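Long-range contacts in 7,8-dihydro-6-hydroxymethylpterin pyrophosphokinase-dihydropteroate synthase (Plasmodium falciparum, PDB 6JWY), which probably makes dihydropteroate for folate synthesis in two steps, pyrophosphorylating a hydroxymethyl-dihydropterin with ATP and then joining it to 4-aminobenzoate: residues A[19-24]-A[210-215]; A[165-170]-A[331-336]. The protein carries 1 engineered substitution. All blocks are in the same frame, centred on the assembly; numbering follows the deposited sequence.

How the interactions relate
Both contacts use neighbouring strands of one antiparallel sheet, the second adding a helix packed on its face, to build a substrate site. Strand 19-24 of interaction 1 lies beside strand 165-170 of interaction 2, and two probable backbone hydrogen bonds join them, Leu20 N to Val168 O and Leu22 N to Leu166 O, each 2.8 Å. The contact centres are about 8 Å apart. Interaction 1 carries the nucleotide and magnesium end of the kinase site through Asp210 and Ile211, whereas interaction 2 carries the pterin end through Asn165, whose side chain is about 9 Å from a bound magnesium ion. The side chain of Asn21 is about 5 Å from the bound PH2.

Interaction 1. Residues A[19-24]-A[210-215]; sequences VLNLGT and DILFFN. With MG (magnesium ion), chain G; ATP (adenosine-5'-triphosphate), chain E.
Val19 and Phe213 lie side by side and point the same way, with Val19 CB in the plane of the phenyl ring at its edge, 3.8 Å from CD2. Leu212 approaches at a slant: its CD1 touches Val19 CG1 at 4.0 Å and also packs on Asn21 CB. Leu212 and Phe213 both face Val19 because the register slips by one. Leu212 N donates to Val19 O at 2.8 Å, while Phe213 N reaches the same oxygen only weakly, and this defines a classic beta bulge. Beyond it the pairing is regular, Asn21 and Asp210 exchanging two backbone hydrogen bonds. Their side chains run alongside each other with amide and carboxylate planes just 4° apart. Asn21 ND2 donates to a water at 2.7 Å that probably bridges to Asp210 OD2. With its CG beside the backbone N (chi1 -63°), Asp210 directs OD1 to magnesium at 2.2 Å. Ile211 meets adenine through its backbone: its N donates to ATP N1 at 3.2 Å, and its O accepts from ATP N6 at 2.8 Å. An edge strand that reads adenine while its aspartate, together with Asp208, binds magnesium belongs to the ATP site of the HPPK domain.

Interaction 2. Residues A[165-170]-A[331-336]; sequences NLTVVV and LCLNDM. With PH2 (2-amino-6-hydroxymethyl-7,8-dihydro-3H-pteridin-4-one), chain D.
No hydrogen bond is found between the two segments, although the Thr167 hydroxyl lies among helix atoms: OG1 is 3.3 Å from Met336 SD and also touches Met336 CE and Cys332 CB. The setting is helix-on-sheet packing in the HPPK domain, where strands 208-214, 16-24, 163-172 and 46-57 have the 4-1-3-2 order of a ferredoxin-like core, extended by further strands. Helix 331-336 crosses strand 165-170 at 38° with the short axes 7.7 Å apart, close enough for Thr167 and Cys332 to meet near their backbones. A first torsion of 57° sets Thr167 OG1 between its own N and carbonyl carbon and sends CG2 to Cys332 CB, 3.4 Å away, so both branches of the threonine straddle the cysteine's methylene. Met336 bends at chi3, and its methyl CE swings across the threonine to Val169 CG2, also at 3.4 Å; those two side chains slide past each other in opposite directions. Toward the N-terminal end of the segment, Cys332 SG approaches Asn165 CB at 4.1 Å. The Asn165 amide extends away from Cys332 to the pterin, with Thr57 OG1 as a further hydrogen-bonding partner of its oxygen. Two nearly straight bonds pair amide with ring: Asn165 OD1 accepts from pterin N7 at 3.1 Å, and Asn165 ND2 donates to pterin O8 at 3.0 Å, with an angle of 175° at the hydrogen.

Interaction 1. Residues A[19-24]-A[210-215]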
loop_
_atom_site.group_PDB
_atom_site.type_symbol
_atom_site.label_atom_id
_atom_site.label_comp_id
_atom_site.label_asym_id
_atom_site.label_seq_id
_atom_site.Cartn_x
_atom_site.Cartn_y
_atom_site.Cartn_z
ATOM N N VAL A 19 9.840 26.287 -29.142
ATOM C CA VAL A 19 9.503 25.090 -28.395
ATOM C C VAL A 19 9.665 23.909 -29.333
ATOM O O VAL A 19 9.097 23.911 -30.411
ATOM C CB VAL A 19 8.085 25.206 -27.810
ATOM C CG1 VAL A 19 7.653 23.914 -27.144
ATOM C CG2 VAL A 19 7.997 26.375 -26.823
ATOM N N LEU A 20 10.494 22.936 -28.945
ATOM C CA LEU A 20 10.848 21.866 -29.866
ATOM C C LEU A 20 10.292 20.548 -29.351
ATOM O O LEU A 20 10.001 20.465 -28.168
ATOM C CB LEU A 20 12.368 21.773 -30.047
ATOM C CG LEU A 20 13.072 23.016 -30.590
ATOM C CD1 LEU A 20 14.484 22.668 -31.057
ATOM C CD2 LEU A 20 12.271 23.689 -31.699
ATOM N N ASN A 21 10.163 19.559 -30.253
ATOM C CA ASN A 21 9.787 18.196 -29.938
ATOM C C ASN A 21 10.888 17.287 -30.468
ATOM O O ASN A 21 11.368 17.455 -31.580
ATOM C CB ASN A 21 8.443 17.847 -30.579
ATOM C CG ASN A 21 7.840 16.532 -30.124
ATOM O OD1 ASN A 21 7.247 16.437 -29.053
ATOM N ND2 ASN A 21 7.957 15.509 -30.952
ATOM N N LEU A 22 11.318 16.335 -29.646
ATOM C CA LEU A 22 12.345 15.392 -30.048
ATOM C C LEU A 22 11.758 13.999 -29.862
ATOM O O LEU A 22 11.094 13.732 -28.855
ATOM C CB LEU A 22 13.578 15.585 -29.157
ATOM C CG LEU A 22 14.456 16.813 -29.418
ATOM C CD1 LEU A 22 13.704 18.113 -29.171
ATOM C CD2 LEU A 22 15.693 16.764 -28.536
ATOM N N GLY A 23 11.978 13.134 -30.856
ATOM C CA GLY A 23 11.540 11.755 -30.765
ATOM C C GLY A 23 12.566 10.795 -31.353
ATOM O O GLY A 23 13.289 11.139 -32.289
ATOM N N THR A 24 12.609 9.593 -30.774
ATOM C CA THR A 24 13.308 8.465 -31.354
ATOM C C THR A 24 12.576 7.166 -31.022
ATOM O O THR A 24 11.748 7.145 -30.112
ATOM C CB THR A 24 14.729 8.371 -30.821
ATOM O OG1 THR A 24 15.205 7.335 -31.673
ATOM C CG2 THR A 24 14.810 7.935 -29.373
ATOM N N ASP A 210 11.039 18.621 -34.304
ATOM C CA ASP A 210 9.990 19.440 -34.885
ATOM C C ASP A 210 9.900 20.757 -34.116
ATOM O O ASP A 210 10.188 20.779 -32.914
ATOM C CB ASP A 210 8.636 18.731 -34.797
ATOM C CG ASP A 210 8.531 17.415 -35.567
ATOM O OD1 ASP A 210 9.038 17.356 -36.716
ATOM O OD2 ASP A 210 7.930 16.437 -35.020
ATOM N N ILE A 211 9.482 21.842 -34.797
ATOM C CA ILE A 211 9.196 23.095 -34.117
ATOM C C ILE A 211 7.719 23.123 -33.755
ATOM O O ILE A 211 6.883 23.180 -34.638
ATOM C CB ILE A 211 9.531 24.319 -34.994
ATOM C CG1 ILE A 211 10.962 24.282 -35.562
ATOM C CG2 ILE A 211 9.222 25.618 -34.234
ATOM C CD1 ILE A 211 11.248 25.368 -36.588
ATOM N N LEU A 212 7.410 23.125 -32.456
ATOM C CA LEU A 212 6.043 23.197 -31.964
ATOM C C LEU A 212 5.561 24.647 -31.982
ATOM O O LEU A 212 4.514 24.932 -32.560
ATOM C CB LEU A 212 5.966 22.597 -30.557
ATOM C CG LEU A 212 6.237 21.095 -30.445
ATOM C CD1 LEU A 212 6.220 20.649 -28.984
ATOM C CD2 LEU A 212 5.214 20.282 -31.251
ATOM N N PHE A 213 6.325 25.564 -31.367
ATOM C CA PHE A 213 5.963 26.980 -31.373
ATOM C C PHE A 213 7.168 27.862 -31.662
ATOM O O PHE A 213 8.301 27.454 -31.461
ATOM C CB PHE A 213 5.433 27.451 -30.020
ATOM C CG PHE A 213 4.237 26.691 -29.513
ATOM C CD1 PHE A 213 2.977 26.902 -30.055
ATOM C CD2 PHE A 213 4.371 25.766 -28.489
ATOM C CE1 PHE A 213 1.871 26.212 -29.580
ATOM C CE2 PHE A 213 3.262 25.083 -28.012
ATOM C CZ PHE A 213 2.015 25.313 -28.550
ATOM N N PHE A 214 6.904 29.097 -32.092
ATOM C CA PHE A 214 7.952 30.083 -32.280
ATOM C C PHE A 214 7.355 31.457 -32.012
ATOM O O PHE A 214 6.593 31.950 -32.834
ATOM C CB PHE A 214 8.496 30.007 -33.706
ATOM C CG PHE A 214 9.864 30.600 -33.945
ATOM C CD1 PHE A 214 10.056 31.979 -33.989
ATOM C CD2 PHE A 214 10.959 29.768 -34.195
ATOM C CE1 PHE A 214 11.315 32.503 -34.266
ATOM C CE2 PHE A 214 12.216 30.297 -34.466
ATOM C CZ PHE A 214 12.391 31.667 -34.509
ATOM N N ASN A 215 7.703 32.059 -30.863
ATOM C CA ASN A 215 7.059 33.277 -30.401
ATOM C C ASN A 215 5.552 33.049 -30.468
ATOM O O ASN A 215 5.081 31.933 -30.247
ATOM C CB ASN A 215 7.608 34.509 -31.126
ATOM C CG ASN A 215 9.123 34.621 -31.058
ATOM O OD1 ASN A 215 9.747 34.098 -30.133
ATOM N ND2 ASN A 215 9.735 35.297 -32.024
HETATM MG MG MG G . 8.466 15.431 -37.553
HETATM P PG ATP E . 4.581 14.106 -39.758
HETATM O O1G ATP E . 4.694 14.555 -38.315
HETATM O O2G ATP E . 3.868 12.771 -39.895
HETATM O O3G ATP E . 3.986 15.185 -40.646
HETATM P PB ATP E . 7.438 13.108 -39.896
HETATM O O1B ATP E . 7.254 11.649 -40.166
HETATM O O2B ATP E . 7.881 13.552 -38.538
HETATM O O3B ATP E . 6.102 13.893 -40.324
HETATM P PA ATP E . 9.607 14.817 -40.900
HETATM O O1A ATP E . 9.601 15.485 -39.563
HETATM O O2A ATP E . 10.900 14.236 -41.370
HETATM O O3A ATP E . 8.478 13.683 -40.968
HETATM O "O5'" ATP E . 9.049 15.825 -42.013
HETATM C "C5'" ATP E . 7.781 16.505 -41.822
HETATM C "C4'" ATP E . 7.822 17.795 -42.596
HETATM O "O4'" ATP E . 6.794 18.693 -42.115
HETATM C "C3'" ATP E . 9.095 18.630 -42.431
HETATM O "O3'" ATP E . 10.173 18.167 -43.232
HETATM C "C2'" ATP E . 8.623 20.005 -42.901
HETATM O "O2'" ATP E . 8.780 20.105 -44.297
HETATM C "C1'" ATP E . 7.152 20.008 -42.482
HETATM N N9 ATP E . 6.806 20.923 -41.400
HETATM C C8 ATP E . 5.825 21.865 -41.456
HETATM N N7 ATP E . 5.724 22.563 -40.350
HETATM C C5 ATP E . 6.701 22.035 -39.512
HETATM C C6 ATP E . 7.093 22.345 -38.192
HETATM N N6 ATP E . 6.518 23.287 -37.451
HETATM N N1 ATP E . 8.102 21.619 -37.657
HETATM C C2 ATP E . 8.665 20.659 -38.403
HETATM N N3 ATP E . 8.373 20.282 -39.643
HETATM C C4 ATP E . 7.374 21.018 -40.152
HETATM O O HOH W 1 9.684 15.013 -32.901
HETATM O O HOH W 2 6.529 14.674 -36.526
HETATM O O HOH W 3 6.883 16.905 -38.591
#

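Interaction 2. Residues A[165-170]-A[331-336]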
loop_
_atom_site.group_PDB
_atom_site.type_symbol
_atom_site.label_atom_id
_atom_site.label_comp_id
_atom_site.label_asym_id
_atom_site.label_seq_id
_atom_site.Cartn_x
_atom_site.Cartn_y
_atom_site.Cartn_z
ATOM N N ASN A 165 10.007 10.309 -26.302
ATOM C CA ASN A 165 9.780 11.723 -26.566
ATOM C C ASN A 165 10.350 12.636 -25.483
ATOM O O ASN A 165 10.492 12.264 -24.315
ATOM C CB ASN A 165 8.295 12.031 -26.714
ATOM C CG ASN A 165 7.725 11.451 -27.991
ATOM O OD1 ASN A 165 6.912 10.522 -27.943
ATOM N ND2 ASN A 165 8.159 11.971 -29.132
ATOM N N LEU A 166 10.566 13.889 -25.894
ATOM C CA LEU A 166 11.105 14.940 -25.051
ATOM C C LEU A 166 10.795 16.287 -25.697
ATOM O O LEU A 166 10.961 16.414 -26.907
ATOM C CB LEU A 166 12.620 14.711 -25.017
ATOM C CG LEU A 166 13.411 15.777 -24.274
ATOM C CD1 LEU A 166 12.779 16.006 -22.916
ATOM C CD2 LEU A 166 14.853 15.341 -24.113
ATOM N N THR A 167 10.342 17.274 -24.914
ATOM C CA THR A 167 10.277 18.633 -25.449
ATOM C C THR A 167 11.284 19.549 -24.751
ATOM O O THR A 167 11.754 19.257 -23.652
ATOM C CB THR A 167 8.885 19.274 -25.349
ATOM O OG1 THR A 167 8.451 19.271 -23.991
ATOM C CG2 THR A 167 7.852 18.645 -26.254
ATOM N N VAL A 168 11.545 20.697 -25.387
ATOM C CA VAL A 168 12.646 21.594 -25.048
ATOM C C VAL A 168 12.161 23.016 -25.315
ATOM O O VAL A 168 11.511 23.267 -26.324
ATOM C CB VAL A 168 13.875 21.296 -25.938
ATOM C CG1 VAL A 168 15.050 22.180 -25.608
ATOM C CG2 VAL A 168 14.309 19.848 -25.870
ATOM N N VAL A 169 12.498 23.954 -24.440
ATOM C CA VAL A 169 12.365 25.351 -24.814
ATOM C C VAL A 169 13.756 25.932 -25.069
ATOM O O VAL A 169 14.670 25.776 -24.247
ATOM C CB VAL A 169 11.575 26.159 -23.772
ATOM C CG1 VAL A 169 11.455 27.633 -24.154
ATOM C CG2 VAL A 169 10.206 25.553 -23.548
ATOM N N VAL A 170 13.892 26.601 -26.225
ATOM C CA VAL A 170 15.143 27.234 -26.600
ATOM C C VAL A 170 14.927 28.745 -26.630
ATOM O O VAL A 170 13.957 29.203 -27.226
ATOM C CB VAL A 170 15.664 26.708 -27.952
ATOM C CG1 VAL A 170 17.143 27.030 -28.139
ATOM C CG2 VAL A 170 15.433 25.213 -28.080
ATOM N N LEU A 331 1.611 15.691 -23.418
ATOM C CA LEU A 331 2.197 15.110 -22.221
ATOM C C LEU A 331 3.452 15.903 -21.871
ATOM O O LEU A 331 3.594 16.393 -20.753
ATOM C CB LEU A 331 2.537 13.639 -22.507
ATOM C CG LEU A 331 3.106 12.819 -21.346
ATOM C CD1 LEU A 331 2.192 12.870 -20.132
ATOM C CD2 LEU A 331 3.290 11.388 -21.795
ATOM N N CYS A 332 4.326 16.050 -22.872
ATOM C CA CYS A 332 5.583 16.756 -22.732
ATOM C C CYS A 332 5.348 18.234 -22.414
ATOM O O CYS A 332 6.005 18.773 -21.510
ATOM C CB CYS A 332 6.432 16.562 -23.977
ATOM S SG CYS A 332 7.172 14.906 -24.042
ATOM N N LEU A 333 4.404 18.885 -23.122
ATOM C CA LEU A 333 4.222 20.315 -22.933
ATOM C C LEU A 333 3.727 20.595 -21.521
ATOM O O LEU A 333 4.091 21.599 -20.913
ATOM C CB LEU A 333 3.251 20.904 -23.957
ATOM C CG LEU A 333 3.702 20.905 -25.415
ATOM C CD1 LEU A 333 2.579 21.455 -26.279
ATOM C CD2 LEU A 333 4.976 21.734 -25.616
ATOM N N ASN A 334 2.901 19.692 -21.002
ATOM C CA ASN A 334 2.252 19.905 -19.718
ATOM C C ASN A 334 3.307 20.093 -18.625
ATOM O O ASN A 334 3.056 20.786 -17.626
ATOM C CB ASN A 334 1.335 18.726 -19.389
ATOM C CG ASN A 334 0.544 18.960 -18.120
ATOM O OD1 ASN A 334 -0.057 20.028 -17.943
ATOM N ND2 ASN A 334 0.558 17.974 -17.230
ATOM N N ASP A 335 4.477 19.459 -18.842
ATOM C CA ASP A 335 5.613 19.540 -17.949
ATOM C C ASP A 335 6.181 20.959 -17.945
ATOM O O ASP A 335 6.550 21.471 -16.898
ATOM C CB ASP A 335 6.672 18.524 -18.360
ATOM C CG ASP A 335 6.333 17.078 -18.026
ATOM O OD1 ASP A 335 5.521 16.851 -17.096
ATOM O OD2 ASP A 335 6.919 16.181 -18.681
ATOM N N MET A 336 6.201 21.611 -19.111
ATOM C CA MET A 336 6.994 22.810 -19.284
ATOM C C MET A 336 6.148 24.064 -19.130
ATOM O O MET A 336 6.538 24.989 -18.424
ATOM C CB MET A 336 7.689 22.845 -20.643
ATOM C CG MET A 336 8.463 21.596 -20.923
ATOM S SD MET A 336 9.637 21.806 -22.269
ATOM C CE MET A 336 8.607 22.511 -23.560
HETATM N N1 PH2 D . 6.084 10.542 -34.309
HETATM C C2 PH2 D . 5.447 10.233 -35.448
HETATM C C3 PH2 D . 4.173 9.450 -35.525
HETATM N N4 PH2 D . 3.684 8.997 -34.231
HETATM N N5 PH2 D . 3.818 8.888 -31.880
HETATM C C6 PH2 D . 4.439 9.182 -30.740
HETATM N N6 PH2 D . 3.951 8.759 -29.568
HETATM N N7 PH2 D . 5.597 9.919 -30.720
HETATM C C8 PH2 D . 6.175 10.389 -31.875
HETATM O O8 PH2 D . 7.226 11.043 -31.786
HETATM C C9 PH2 D . 5.532 10.083 -33.093
HETATM C C10 PH2 D . 4.338 9.320 -33.063
HETATM C C11 PH2 D . 6.039 10.701 -36.753
HETATM O O4 PH2 D . 7.427 10.969 -36.675
#